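PDB 6RY0: mannan endo-1,6-alpha-mannosidase, which probably acts on alpha-1,6-linked mannans as a glycosidase or transglycosidase, in the transfer of GPI-anchored glycoproteins into the fungal cell wall. Local coordinates for residues Ala161-Thr165 with Asn423-Arg427; Ala219-Glu223 with Met274-Thr278. One frame throughout, in Å; residues are numbered along the deposited sequence.

Contact 1: residues Ala161-Thr165 with Asn423-Arg427; sequences AVWTT and NAGMR
A161 and G425 bring the two backbones together, their CA atoms only 4.2 Å apart, where an irregular C-terminal loop lies against helix 155-167. The loop makes a type II beta turn from N423 to M426, closed by M426 N donating to N423 O at 2.9 Å. G425 holds the third position of this turn with phi at 77°, a conformation that suits glycine; the nearness of T164 CB leaves little room for a side chain there in any case. The bare glycine lets the turn press against one helical turn of A161-T165.

Small groups do the touching. The methyl of A424 sits over the start of the segment, its CB 3.5 Å from A161 N and 3.9 Å from A161 CB, while the A161 methyl also reaches the G425 amide nitrogen. T164 presents its methyl to the loop: CG2, anti to the backbone N, lies 3.4 Å from A424 O and extends toward the thioether of M426, with SD 4.2 Å away at the exposed margin. The hydroxyl of T164 bonds instead to Q160 O, one turn back in the same helix. T165 also turns its methyl to the loop, CG2 resting 4.0 Å from G425 CA while OG1 donates to V162 O, tilted 27° from that carbonyl plane, and also pairs with Q130.

No hydrogen bond crosses between the two segments. With both threonine hydroxyls engaged within the enzyme's helical body, the loop meets methyl groups and backbone, and the fit rests on van der Waals contact and on the shape of a turn that satisfies its own backbone bond.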
loop_
_atom_site.group_PDB
_atom_site.type_symbol
_atom_site.label_atom_id
_atom_site.label_comp_id
_atom_site.label_asym_id
_atom_site.label_seq_id
_atom_site.Cartn_x
_atom_site.Cartn_y
_atom_site.Cartn_z
ATOM N N ALA A 161 1.500 -7.037 -15.232
ATOM C CA ALA A 161 2.745 -7.793 -15.218
ATOM C C ALA A 161 3.079 -8.280 -13.821
ATOM O O ALA A 161 3.465 -9.428 -13.634
ATOM C CB ALA A 161 3.875 -6.953 -15.763
ATOM N N VAL A 162 2.928 -7.407 -12.835
ATOM C CA VAL A 162 3.139 -7.831 -11.453
ATOM C C VAL A 162 2.212 -8.978 -11.100
ATOM O O VAL A 162 2.656 -10.014 -10.603
ATOM C CB VAL A 162 3.019 -6.649 -10.463
ATOM C CG1 VAL A 162 3.042 -7.164 -9.037
ATOM C CG2 VAL A 162 4.125 -5.641 -10.719
ATOM N N TRP A 163 0.926 -8.811 -11.362
ATOM C CA TRP A 163 -0.037 -9.832 -11.020
ATOM C C TRP A 163 0.300 -11.157 -11.719
ATOM O O TRP A 163 0.247 -12.224 -11.117
ATOM C CB TRP A 163 -1.454 -9.344 -11.382
ATOM C CG TRP A 163 -2.519 -10.369 -11.037
ATOM C CD1 TRP A 163 -3.188 -10.486 -9.857
ATOM C CD2 TRP A 163 -2.968 -11.424 -11.861
ATOM N NE1 TRP A 163 -4.021 -11.558 -9.893
ATOM C CE2 TRP A 163 -3.897 -12.164 -11.116
ATOM C CE3 TRP A 163 -2.688 -11.813 -13.182
ATOM C CZ2 TRP A 163 -4.529 -13.288 -11.637
ATOM C CZ3 TRP A 163 -3.303 -12.905 -13.702
ATOM C CH2 TRP A 163 -4.209 -13.648 -12.932
ATOM N N THR A 164 0.626 -11.083 -13.020
ATOM C CA THR A 164 0.901 -12.285 -13.783
ATOM C C THR A 164 2.115 -13.022 -13.223
ATOM O O THR A 164 2.093 -14.257 -13.078
ATOM C CB THR A 164 1.078 -11.940 -15.267
ATOM O OG1 THR A 164 -0.162 -11.466 -15.795
ATOM C CG2 THR A 164 1.511 -13.177 -16.040
ATOM N N THR A 165 3.186 -12.317 -12.897
ATOM C CA THR A 165 4.340 -12.961 -12.312
ATOM C C THR A 165 4.005 -13.569 -10.966
ATOM O O THR A 165 4.569 -14.619 -10.601
ATOM C CB THR A 165 5.566 -12.042 -12.212
ATOM O OG1 THR A 165 5.333 -10.992 -11.272
ATOM C CG2 THR A 165 6.013 -11.514 -13.564
ATOM N N ASN A 423 0.361 -9.915 -22.824
ATOM C CA ASN A 423 1.567 -10.662 -22.488
ATOM C C ASN A 423 2.344 -10.016 -21.354
ATOM O O ASN A 423 3.524 -10.333 -21.172
ATOM C CB ASN A 423 2.440 -10.849 -23.706
ATOM C CG ASN A 423 1.790 -11.782 -24.715
ATOM O OD1 ASN A 423 1.137 -12.772 -24.322
ATOM N ND2 ASN A 423 2.014 -11.497 -25.982
ATOM N N ALA A 424 1.705 -9.176 -20.560
ATOM C CA ALA A 424 2.370 -8.634 -19.379
ATOM C C ALA A 424 2.884 -9.789 -18.535
ATOM O O ALA A 424 2.155 -10.730 -18.270
ATOM C CB ALA A 424 1.365 -7.831 -18.587
ATOM N N GLY A 425 4.131 -9.740 -18.093
ATOM C CA GLY A 425 4.668 -10.840 -17.290
ATOM C C GLY A 425 5.074 -12.103 -18.042
ATOM O O GLY A 425 5.544 -13.060 -17.398
ATOM N N MET A 426 4.949 -12.126 -19.359
ATOM C CA MET A 426 5.153 -13.376 -20.117
ATOM C C MET A 426 6.314 -13.339 -21.066
ATOM O O MET A 426 6.434 -14.185 -21.941
ATOM C CB MET A 426 3.896 -13.747 -20.883
ATOM C CG MET A 426 2.755 -14.175 -19.969
ATOM S SD MET A 426 3.040 -15.684 -19.011
ATOM C CE MET A 426 3.690 -16.811 -20.253
ATOM N N ARG A 427 7.221 -12.400 -20.881
ATOM C CA ARG A 427 8.366 -12.340 -21.768
ATOM C C ARG A 427 9.312 -13.475 -21.549
ATOM O O ARG A 427 9.443 -13.991 -20.453
ATOM C CB ARG A 427 9.055 -11.016 -21.603
ATOM C CG ARG A 427 8.117 -9.865 -21.899
ATOM C CD ARG A 427 8.764 -8.546 -21.710
ATOM N NE ARG A 427 7.811 -7.443 -21.790
ATOM C CZ ARG A 427 8.151 -6.154 -21.747
ATOM N NH1 ARG A 427 9.436 -5.792 -21.665
ATOM N NH2 ARG A 427 7.196 -5.221 -21.768
#

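Contact 2: residues Ala219-Glu223 with Met274-Thr278; sequences AEWAE and MWNYT
M274 points from helix 261-278 into the side of helix 216-231, joining two helices of the (alpha/alpha)6 barrel fold of glycoside hydrolase family 76. The segments run at 137° to each other, nearer antiparallel than parallel, with axes 11.8 Å apart at closest approach, a gap bridged mainly by the methionine.

The tight part surrounds its thioether. Bends at chi2 (-63°) and chi3 (-73°) fold the chain so that SD lies 3.9 Å from A222 CB and the terminal methyl CE reaches A219 O at 3.6 Å. E223 CG comes within 3.5 Å of M274 CE, though E223 was modelled in two conformers and this describes one. A219, A222 and M274 are buried, with F203 and A207 of helix 196-213 packed on M274. Beside them, A219 CB approaches Y277 CE2 at 3.8 Å, meeting the ring obliquely, while the phenol OH bonds to N216.

At the outer edge the contact loosens and becomes partly exposed. T278 CG2 only skirts the E223 carboxylate, 4.1 Å from OE2, which is hydrogen-bonded to W283 NE1 while OE1 forms a salt bridge with K282. The T278 hydroxyl donates back one turn to M274 O and is also hydrogen-bonded to D280 N, just past the helix end. With an alanine here, D280 N would probably be left without this mate and M274 O would lose its side-chain donor. As built, T278 N and OG1, each 2.8 Å from M274 O, reach that oxygen from opposite faces of its carbonyl plane.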
loop_
_atom_site.group_PDB
_atom_site.type_symbol
_atom_site.label_atom_id
_atom_site.label_comp_id
_atom_site.label_asym_id
_atom_site.label_seq_id
_atom_site.Cartn_x
_atom_site.Cartn_y
_atom_site.Cartn_z
ATOM N N ALA A 219 -10.508 -12.184 -10.797
ATOM C CA ALA A 219 -11.391 -12.363 -9.640
ATOM C C ALA A 219 -11.330 -13.764 -9.096
ATOM O O ALA A 219 -11.388 -13.956 -7.890
ATOM C CB ALA A 219 -12.814 -12.026 -10.034
ATOM N N GLU A 220 -11.253 -14.762 -9.975
ATOM C CA GLU A 220 -11.196 -16.147 -9.496
ATOM C C GLU A 220 -9.915 -16.389 -8.700
ATOM O O GLU A 220 -9.938 -17.044 -7.651
ATOM C CB GLU A 220 -11.303 -17.108 -10.681
ATOM C CG GLU A 220 -12.565 -17.058 -11.462
ATOM C CD GLU A 220 -12.442 -17.731 -12.828
ATOM O OE1 GLU A 220 -11.404 -18.386 -13.124
ATOM O OE2 GLU A 220 -13.394 -17.600 -13.624
ATOM N N TRP A 221 -8.795 -15.831 -9.161
ATOM C CA TRP A 221 -7.559 -15.894 -8.385
ATOM C C TRP A 221 -7.693 -15.169 -7.050
ATOM O O TRP A 221 -7.213 -15.649 -6.016
ATOM C CB TRP A 221 -6.395 -15.334 -9.182
ATOM C CG TRP A 221 -5.676 -16.307 -10.034
ATOM C CD1 TRP A 221 -5.770 -16.464 -11.398
ATOM C CD2 TRP A 221 -4.649 -17.183 -9.605
ATOM N NE1 TRP A 221 -4.860 -17.386 -11.833
ATOM C CE2 TRP A 221 -4.135 -17.827 -10.753
ATOM C CE3 TRP A 221 -4.100 -17.461 -8.368
ATOM C CZ2 TRP A 221 -3.084 -18.725 -10.686
ATOM C CZ3 TRP A 221 -3.084 -18.370 -8.298
ATOM C CH2 TRP A 221 -2.584 -18.994 -9.444
ATOM N N ALA A 222 -8.291 -13.982 -7.074
ATOM C CA ALA A 222 -8.442 -13.229 -5.822
ATOM C C ALA A 222 -9.252 -14.030 -4.822
ATOM O O ALA A 222 -8.904 -14.111 -3.642
ATOM C CB ALA A 222 -9.082 -11.895 -6.121
ATOM N N GLU A 223 -10.351 -14.635 -5.278
ATOM C CA GLU A 223 -11.204 -15.501 -4.438
ATOM C C GLU A 223 -10.342 -16.617 -3.835
ATOM O O GLU A 223 -10.431 -16.933 -2.642
ATOM C CB GLU A 223 -12.396 -16.124 -5.237
ATOM C CG GLU A 223 -13.498 -15.189 -5.920
ATOM C CD GLU A 223 -14.832 -15.000 -5.129
ATOM O OE1 GLU A 223 -14.859 -15.492 -3.978
ATOM O OE2 GLU A 223 -15.833 -14.324 -5.643
ATOM N N MET A 274 -13.873 -6.649 -4.470
ATOM C CA MET A 274 -14.596 -7.866 -4.814
ATOM C C MET A 274 -16.098 -7.704 -4.610
ATOM O O MET A 274 -16.891 -8.202 -5.419
ATOM C CB MET A 274 -14.129 -9.074 -4.024
ATOM C CG MET A 274 -12.708 -9.517 -4.341
ATOM S SD MET A 274 -12.485 -10.068 -6.052
ATOM C CE MET A 274 -13.331 -11.647 -5.979
ATOM N N TRP A 275 -16.523 -7.054 -3.543
ATOM C CA TRP A 275 -17.935 -6.769 -3.324
ATOM C C TRP A 275 -18.499 -5.927 -4.458
ATOM O O TRP A 275 -19.572 -6.211 -4.989
ATOM C CB TRP A 275 -18.120 -6.068 -1.978
ATOM C CG TRP A 275 -19.415 -5.370 -1.796
ATOM C CD1 TRP A 275 -19.564 -4.046 -1.510
ATOM C CD2 TRP A 275 -20.754 -5.918 -1.849
ATOM N NE1 TRP A 275 -20.894 -3.734 -1.370
ATOM C CE2 TRP A 275 -21.643 -4.864 -1.562
ATOM C CE3 TRP A 275 -21.285 -7.196 -2.105
ATOM C CZ2 TRP A 275 -23.014 -5.035 -1.567
ATOM C CZ3 TRP A 275 -22.664 -7.357 -2.096
ATOM C CH2 TRP A 275 -23.497 -6.277 -1.814
ATOM N N ASN A 276 -17.783 -4.877 -4.834
ATOM C CA ASN A 276 -18.248 -3.984 -5.884
ATOM C C ASN A 276 -18.356 -4.736 -7.210
ATOM O O ASN A 276 -19.320 -4.575 -7.942
ATOM C CB ASN A 276 -17.286 -2.796 -5.969
ATOM C CG ASN A 276 -17.725 -1.774 -6.975
ATOM O OD1 ASN A 276 -17.554 -1.968 -8.181
ATOM N ND2 ASN A 276 -18.257 -0.662 -6.504
ATOM N N TYR A 277 -17.368 -5.576 -7.505
ATOM C CA TYR A 277 -17.327 -6.302 -8.776
ATOM C C TYR A 277 -18.375 -7.413 -8.840
ATOM O O TYR A 277 -19.097 -7.534 -9.829
ATOM C CB TYR A 277 -15.933 -6.877 -8.959
ATOM C CG TYR A 277 -15.746 -7.591 -10.267
ATOM C CD1 TYR A 277 -15.774 -6.889 -11.468
ATOM C CD2 TYR A 277 -15.542 -8.957 -10.326
ATOM C CE1 TYR A 277 -15.577 -7.514 -12.661
ATOM C CE2 TYR A 277 -15.334 -9.607 -11.569
ATOM C CZ TYR A 277 -15.353 -8.841 -12.710
ATOM O OH TYR A 277 -15.127 -9.376 -13.973
ATOM N N THR A 278 -18.457 -8.222 -7.788
ATOM C CA THR A 278 -19.298 -9.415 -7.807
ATOM C C THR A 278 -20.722 -9.196 -7.345
ATOM O O THR A 278 -21.616 -9.948 -7.736
ATOM C CB THR A 278 -18.715 -10.550 -6.931
ATOM O OG1 THR A 278 -18.798 -10.201 -5.550
ATOM C CG2 THR A 278 -17.294 -10.917 -7.319
#

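After four earlier helices the chain reaches helix 155-167, which supplies one side of contact 1. It then builds helices 196-213 and 216-231, the latter carrying 219-223, and after 50 intervening residues returns along helix 261-278 to close contact 2. Contact 1 closes far later, when the loop after helix 389-401 comes back to 161-165 across 257 residues; contact 2 therefore lies wholly within its span, and the two do not cross. Their centres are about 20 Å apart, yet W163 CZ2 lies 3.4 Å from W221 CD1 in an edge-to-face pair. In space the C-terminal loop joins helix 155-167, that helix joins 216-231 through W163, and 216-231 joins 261-278.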